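Local coordinates for Slr1438 protein (Synechocystis sp., PDB 3K25) that probably binds carbohydrate and may act as a sugar isomerase, as a member of the aldose 1-epimerase family, although its exact role is not established, at residues W243-G247 with K248-C252; L58-G62 with G63-L67. All coordinates share one frame; numbering follows the deposited sequence.

Contact 1. Residues W243-G247 with K248-C252; sequences WTVAG and KDYLC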
ATOM      1  N   TRP A 243       6.418   9.349  -0.685  1.00 38.93           N
ATOM      2  CA  TRP A 243       5.717  10.126  -1.717  1.00 44.50           C
ATOM      3  C   TRP A 243       4.986  11.309  -1.086  1.00 48.79           C
ATOM      4  O   TRP A 243       4.355  11.178  -0.036  1.00 46.68           O
ATOM      5  CB  TRP A 243       4.716   9.197  -2.417  1.00 43.41           C
ATOM      6  CG  TRP A 243       3.745   9.784  -3.455  1.00 49.49           C
ATOM      7  CD1 TRP A 243       2.425   9.411  -3.647  1.00 47.61           C
ATOM      8  CD2 TRP A 243       4.045  10.703  -4.508  1.00 54.53           C
ATOM      9  NE1 TRP A 243       1.904  10.033  -4.755  1.00 48.79           N
ATOM     10  CE2 TRP A 243       2.874  10.832  -5.303  1.00 55.62           C
ATOM     11  CE3 TRP A 243       5.186  11.424  -4.866  1.00 60.56           C
ATOM     12  CZ2 TRP A 243       2.820  11.650  -6.427  1.00 60.43           C
ATOM     13  CZ3 TRP A 243       5.131  12.238  -5.987  1.00 66.89           C
ATOM     14  CH2 TRP A 243       3.953  12.342  -6.754  1.00 65.71           C
ATOM     15  N   THR A 244       5.073  12.467  -1.726  1.00 50.81           N
ATOM     16  CA  THR A 244       4.402  13.659  -1.225  1.00 56.89           C
ATOM     17  C   THR A 244       4.508  14.788  -2.239  1.00 62.46           C
ATOM     18  O   THR A 244       5.511  14.906  -2.940  1.00 62.74           O
ATOM     19  CB  THR A 244       5.000  14.118   0.126  1.00 59.81           C
ATOM     20  OG1 THR A 244       4.379  15.343   0.533  1.00 66.55           O
ATOM     21  CG2 THR A 244       6.497  14.328   0.009  1.00 64.59           C
ATOM     22  N   VAL A 245       3.464  15.602  -2.331  1.00 47.50           N
ATOM     23  CA  VAL A 245       3.463  16.717  -3.273  1.00 55.70           C
ATOM     24  C   VAL A 245       2.882  17.989  -2.667  1.00 63.78           C
ATOM     25  O   VAL A 245       2.009  17.945  -1.789  1.00 62.81           O
ATOM     26  CB  VAL A 245       2.656  16.390  -4.560  1.00 52.59           C
ATOM     27  CG1 VAL A 245       3.153  15.093  -5.177  1.00 47.21           C
ATOM     28  CG2 VAL A 245       1.176  16.310  -4.243  1.00 50.33           C
ATOM     29  N   ALA A 246       3.379  19.124  -3.150  1.00 64.02           N
ATOM     30  CA  ALA A 246       2.918  20.423  -2.687  1.00 70.72           C
ATOM     31  C   ALA A 246       1.402  20.510  -2.871  1.00 70.38           C
ATOM     32  O   ALA A 246       0.881  20.173  -3.937  1.00 68.84           O
ATOM     33  CB  ALA A 246       3.614  21.531  -3.481  1.00 77.05           C
ATOM     34  N   GLY A 247       0.698  20.948  -1.831  1.00 80.71           N
ATOM     35  CA  GLY A 247      -0.746  21.067  -1.927  1.00 80.17           C
ATOM     36  C   GLY A 247      -1.523  19.938  -1.271  1.00 74.13           C
ATOM     37  O   GLY A 247      -2.117  20.129  -0.207  1.00 75.46           O
ATOM     38  N   LYS A 248      -1.531  18.763  -1.898  1.00 71.41           N
ATOM     39  CA  LYS A 248      -2.249  17.615  -1.352  1.00 65.42           C
ATOM     40  C   LYS A 248      -1.702  17.257   0.034  1.00 63.21           C
ATOM     41  O   LYS A 248      -0.503  17.066   0.210  1.00 63.94           O
ATOM     42  CB  LYS A 248      -2.143  16.439  -2.323  1.00 61.56           C
ATOM     43  CG  LYS A 248      -2.498  16.841  -3.762  1.00 64.64           C
ATOM     44  CD  LYS A 248      -2.845  15.653  -4.672  1.00 61.89           C
ATOM     45  CE  LYS A 248      -4.247  15.089  -4.381  1.00 60.64           C
ATOM     46  NZ  LYS A 248      -4.647  13.968  -5.297  1.00 56.16           N
ATOM     47  N   ASP A 249      -2.597  17.175   1.013  1.00 58.36           N
ATOM     48  CA  ASP A 249      -2.209  16.898   2.391  1.00 56.59           C
ATOM     49  C   ASP A 249      -2.015  15.438   2.808  1.00 48.65           C
ATOM     50  O   ASP A 249      -2.779  14.897   3.615  1.00 46.00           O
ATOM     51  CB  ASP A 249      -3.204  17.572   3.350  1.00 60.92           C
ATOM     52  CG  ASP A 249      -3.192  19.092   3.236  1.00 67.81           C
ATOM     53  OD1 ASP A 249      -2.107  19.694   3.394  1.00 71.18           O
ATOM     54  OD2 ASP A 249      -4.264  19.685   2.989  1.00 68.40           O
ATOM     55  N   TYR A 250      -0.969  14.812   2.276  1.00 51.94           N
ATOM     56  CA  TYR A 250      -0.659  13.428   2.612  1.00 42.59           C
ATOM     57  C   TYR A 250       0.831  13.132   2.503  1.00 40.39           C
ATOM     58  O   TYR A 250       1.550  13.750   1.715  1.00 43.46           O
ATOM     59  CB  TYR A 250      -1.431  12.459   1.703  1.00 36.80           C
ATOM     60  CG  TYR A 250      -1.042  12.474   0.231  1.00 34.50           C
ATOM     61  CD1 TYR A 250      -1.852  13.100  -0.717  1.00 35.86           C
ATOM     62  CD2 TYR A 250       0.109  11.818  -0.214  1.00 33.92           C
ATOM     63  CE1 TYR A 250      -1.530  13.066  -2.075  1.00 36.62           C
ATOM     64  CE2 TYR A 250       0.443  11.779  -1.571  1.00 33.76           C
ATOM     65  CZ  TYR A 250      -0.385  12.402  -2.496  1.00 36.32           C
ATOM     66  OH  TYR A 250      -0.090  12.327  -3.839  1.00 39.14           O
ATOM     67  N   LEU A 251       1.287  12.179   3.300  1.00 43.40           N
ATOM     68  CA  LEU A 251       2.682  11.772   3.277  1.00 41.71           C
ATOM     69  C   LEU A 251       2.705  10.250   3.231  1.00 35.00           C
ATOM     70  O   LEU A 251       2.241   9.586   4.153  1.00 33.41           O
ATOM     71  CB  LEU A 251       3.414  12.269   4.526  1.00 45.22           C
ATOM     72  CG  LEU A 251       4.888  11.877   4.658  1.00 45.57           C
ATOM     73  CD1 LEU A 251       5.674  12.423   3.487  1.00 42.88           C
ATOM     74  CD2 LEU A 251       5.441  12.410   5.963  1.00 46.28           C
ATOM     75  N   CYS A 252       3.233   9.699   2.145  1.00 36.81           N
ATOM     76  CA  CYS A 252       3.306   8.253   1.992  1.00 31.43           C
ATOM     77  C   CYS A 252       4.640   7.696   2.506  1.00 31.49           C
ATOM     78  O   CYS A 252       5.709   8.116   2.082  1.00 34.19           O
ATOM     79  CB  CYS A 252       3.121   7.864   0.513  1.00 30.11           C
ATOM     80  SG  CYS A 252       1.557   8.401  -0.293  1.00 30.39           S
TER
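Over one face of the Trp243 indole lies Tyr250 CE2, 3.7 Å from Trp243 CD1. Trp243 CD1 in turn lies at the edge of the Tyr250 ring, near its plane. The two planes are turned 57° apart. Cys252 SG meets the five-membered ring obliquely, 3.6 Å from Trp243 CD1, in a sulfur-aromatic contact. With Trp243 CG anti to the backbone N (chi1 174°), the indole swings beside its own carbonyl carbon, where Tyr250 and Cys252 can both reach CD1. Although Trp243 NE1 comes 3.2 Å from Tyr250 OH, the angle is too poor for a hydrogen bond.

These groups sit on the beta hairpin of strands 239-245 and 250-256. Trp243 and Cys252 form an antiparallel hydrogen-bonded pair, with Cys252 N to Trp243 O at 2.9 Å and Trp243 N to Cys252 O at 3.1 Å. Beyond it, Thr244 OG1 adds a weak bond to Tyr250 O, and an inverse gamma turn centred on Asp249 leads into the second strand. Near the turn, Val245 CG2 lies alongside Lys248 CG, 3.7 Å away. Lys172 NZ bonds both Thr244 OG1 and Lys248 O, tying the hairpin to a neighbouring loop.

Were Trp243 replaced by an alanine, the edge of the Tyr250 ring and the Cys252 sulfur would probably lose their aromatic neighbour. The side-chain cohesion here is thus dispersive and aromatic, while directional polar bonding is left mainly to the backbone.

Contact 2. Residues L58-G62 with G63-L67; sequences LSVRG and GIPIL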
ATOM      1  N   LEU A  58     -10.295   6.555 -12.641  1.00 37.65           N
ATOM      2  CA  LEU A  58      -9.122   7.217 -12.080  1.00 37.63           C
ATOM      3  C   LEU A  58      -8.450   6.408 -10.981  1.00 33.19           C
ATOM      4  O   LEU A  58      -9.115   5.734 -10.184  1.00 30.27           O
ATOM      5  CB  LEU A  58      -9.498   8.598 -11.543  1.00 42.10           C
ATOM      6  CG  LEU A  58      -9.532   9.746 -12.565  1.00 47.19           C
ATOM      7  CD1 LEU A  58     -10.253   9.319 -13.834  1.00 47.30           C
ATOM      8  CD2 LEU A  58     -10.198  10.960 -11.933  1.00 49.40           C
ATOM      9  N   SER A  59      -7.121   6.470 -10.957  1.00 41.54           N
ATOM     10  CA  SER A  59      -6.340   5.753  -9.965  1.00 36.24           C
ATOM     11  C   SER A  59      -6.711   6.312  -8.609  1.00 36.59           C
ATOM     12  O   SER A  59      -6.980   7.504  -8.474  1.00 39.02           O
ATOM     13  CB  SER A  59      -4.849   5.963 -10.200  1.00 34.66           C
ATOM     14  OG  SER A  59      -4.492   7.313  -9.953  1.00 37.85           O
ATOM     15  N   VAL A  60      -6.729   5.455  -7.603  1.00 32.46           N
ATOM     16  CA  VAL A  60      -7.082   5.909  -6.275  1.00 32.46           C
ATOM     17  C   VAL A  60      -5.945   6.730  -5.693  1.00 34.90           C
ATOM     18  O   VAL A  60      -4.777   6.369  -5.832  1.00 38.23           O
ATOM     19  CB  VAL A  60      -7.421   4.716  -5.342  1.00 29.51           C
ATOM     20  CG1 VAL A  60      -6.433   3.574  -5.562  1.00 31.33           C
ATOM     21  CG2 VAL A  60      -7.384   5.168  -3.897  1.00 33.22           C
ATOM     22  N   ARG A  61      -6.309   7.850  -5.069  1.00 36.01           N
ATOM     23  CA  ARG A  61      -5.369   8.766  -4.423  1.00 37.16           C
ATOM     24  C   ARG A  61      -5.772   8.885  -2.971  1.00 37.39           C
ATOM     25  O   ARG A  61      -6.630   9.695  -2.618  1.00 40.05           O
ATOM     26  CB  ARG A  61      -5.428  10.155  -5.049  1.00 40.45           C
ATOM     27  CG  ARG A  61      -4.721  10.279  -6.369  1.00 43.32           C
ATOM     28  CD  ARG A  61      -3.256  10.657  -6.205  1.00 44.86           C
ATOM     29  NE  ARG A  61      -2.588  10.668  -7.504  1.00 44.69           N
ATOM     30  CZ  ARG A  61      -2.303   9.571  -8.204  1.00 43.27           C
ATOM     31  NH1 ARG A  61      -2.619   8.372  -7.722  1.00 36.01           N
ATOM     32  NH2 ARG A  61      -1.733   9.672  -9.401  1.00 43.87           N
ATOM     33  N   GLY A  62      -5.149   8.073  -2.132  1.00 24.59           N
ATOM     34  CA  GLY A  62      -5.460   8.102  -0.722  1.00 24.04           C
ATOM     35  C   GLY A  62      -5.659   6.675  -0.280  1.00 20.46           C
ATOM     36  O   GLY A  62      -5.552   5.767  -1.093  1.00 18.09           O
ATOM     37  N   GLY A  63      -5.949   6.467   0.996  1.00 29.09           N
ATOM     38  CA  GLY A  63      -6.140   5.112   1.464  1.00 25.97           C
ATOM     39  C   GLY A  63      -4.850   4.311   1.432  1.00 23.87           C
ATOM     40  O   GLY A  63      -3.748   4.871   1.531  1.00 26.43           O
ATOM     41  N   ILE A  64      -4.981   2.996   1.278  1.00 22.67           N
ATOM     42  CA  ILE A  64      -3.821   2.126   1.259  1.00 21.33           C
ATOM     43  C   ILE A  64      -3.803   1.181   0.057  1.00 16.96           C
ATOM     44  O   ILE A  64      -4.156   0.000   0.161  1.00 17.90           O
ATOM     45  CB  ILE A  64      -3.750   1.317   2.560  1.00 20.35           C
ATOM     46  CG1 ILE A  64      -3.916   2.259   3.754  1.00 25.10           C
ATOM     47  CG2 ILE A  64      -2.398   0.622   2.665  1.00 18.61           C
ATOM     48  CD1 ILE A  64      -4.008   1.556   5.078  1.00 28.64           C
ATOM     49  N   PRO A  65      -3.413   1.700  -1.116  1.00 15.58           N
ATOM     50  CA  PRO A  65      -3.361   0.857  -2.314  1.00 16.84           C
ATOM     51  C   PRO A  65      -2.331  -0.283  -2.196  1.00 14.33           C
ATOM     52  O   PRO A  65      -1.294  -0.159  -1.528  1.00 15.46           O
ATOM     53  CB  PRO A  65      -3.016   1.856  -3.418  1.00 16.81           C
ATOM     54  CG  PRO A  65      -3.704   3.130  -2.933  1.00 16.26           C
ATOM     55  CD  PRO A  65      -3.307   3.129  -1.471  1.00 18.25           C
ATOM     56  N   ILE A  66      -2.650  -1.397  -2.844  1.00 24.22           N
ATOM     57  CA  ILE A  66      -1.812  -2.588  -2.838  1.00 25.04           C
ATOM     58  C   ILE A  66      -1.057  -2.694  -4.154  1.00 25.39           C
ATOM     59  O   ILE A  66      -1.653  -2.565  -5.227  1.00 27.70           O
ATOM     60  CB  ILE A  66      -2.695  -3.835  -2.650  1.00 23.89           C
ATOM     61  CG1 ILE A  66      -3.425  -3.725  -1.311  1.00 24.96           C
ATOM     62  CG2 ILE A  66      -1.861  -5.108  -2.736  1.00 22.77           C
ATOM     63  CD1 ILE A  66      -4.481  -4.777  -1.111  1.00 29.26           C
ATOM     64  N   LEU A  67       0.252  -2.939  -4.067  1.00 19.93           N
ATOM     65  CA  LEU A  67       1.098  -3.061  -5.260  1.00 20.40           C
ATOM     66  C   LEU A  67       1.527  -4.520  -5.485  1.00 20.12           C
ATOM     67  O   LEU A  67       2.326  -5.073  -4.706  1.00 20.65           O
ATOM     68  CB  LEU A  67       2.337  -2.162  -5.114  1.00 18.65           C
ATOM     69  CG  LEU A  67       2.120  -0.798  -4.424  1.00 17.62           C
ATOM     70  CD1 LEU A  67       3.452  -0.074  -4.328  1.00 21.09           C
ATOM     71  CD2 LEU A  67       1.101   0.044  -5.176  1.00 20.62           C
TER
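Val60 and Pro65 face each other across the bend, each CB directed toward the opposite segment, and the touch is made by one methyl and one ring carbon: Val60 CG1 lies 3.8 Å from Pro65 CG. A chi1 of 42° sets CG1 between the valine's backbone N and carbonyl carbon, the branch that reaches the pyrrolidine, while CG2 stands beside the carbonyl carbon. The proline also meets the backbone of the bend, since Gly62 O is 3.5 Å from Pro65 CD and 3.7 Å from Pro65 CG. No hydrogen bond links the two segments, so they meet through this apolar contact and the carbonyl laid against the ring.

The bend itself is the Gly62-Gly63 pair, both with positive phi. At Gly62, phi is 132° and a beta carbon would press on the carbonyl oxygen of Arg61, consistent with a glycine at this position. The turn lets a loop that follows strand 43-44 double back and enter the short strand 66-67, which pairs antiparallel with strand 157-168 in a large sheet of the beta-rich, galactose mutarotase-like fold.

Further out, Leu34 of strand 34-40 packs on both Val60 and Pro65, and Tyr166 of strand 157-168 also touches the proline. Backbone hydrogen bonds join Gly63 to Tyr47 and Tyr166, and Pro65 to His164, fixing the second limb against its sheet. On the first limb, the side chain of Arg61 leaves the backbone away from the second segment and packs on Tyr166, while the Arg61 backbone is bonded to Asp49.

The centres of contacts 1 and 2 lie about 13 Å apart, and the two meet through Arg61: its CD is 3.7 Å from Lys248 NZ and 4.3 Å from Tyr250 OH, both as plain packing. Strand 157-168 runs between them in the same sheet, pairing with strand 66-67 of contact 2 and strand 250-256 of contact 1. Tyr166 serves both, resting on Pro65 and Arg61 and meeting Tyr250 edge-to-face, while His164 bonds to the backbone of Pro65 and touches Trp243 and Cys252. Tyr47 also reaches both, through a backbone bond to Gly63 and contacts with Tyr250 and Lys248. Nothing in the geometry ties either contact to a sugar site, so any part in carbohydrate binding remains open.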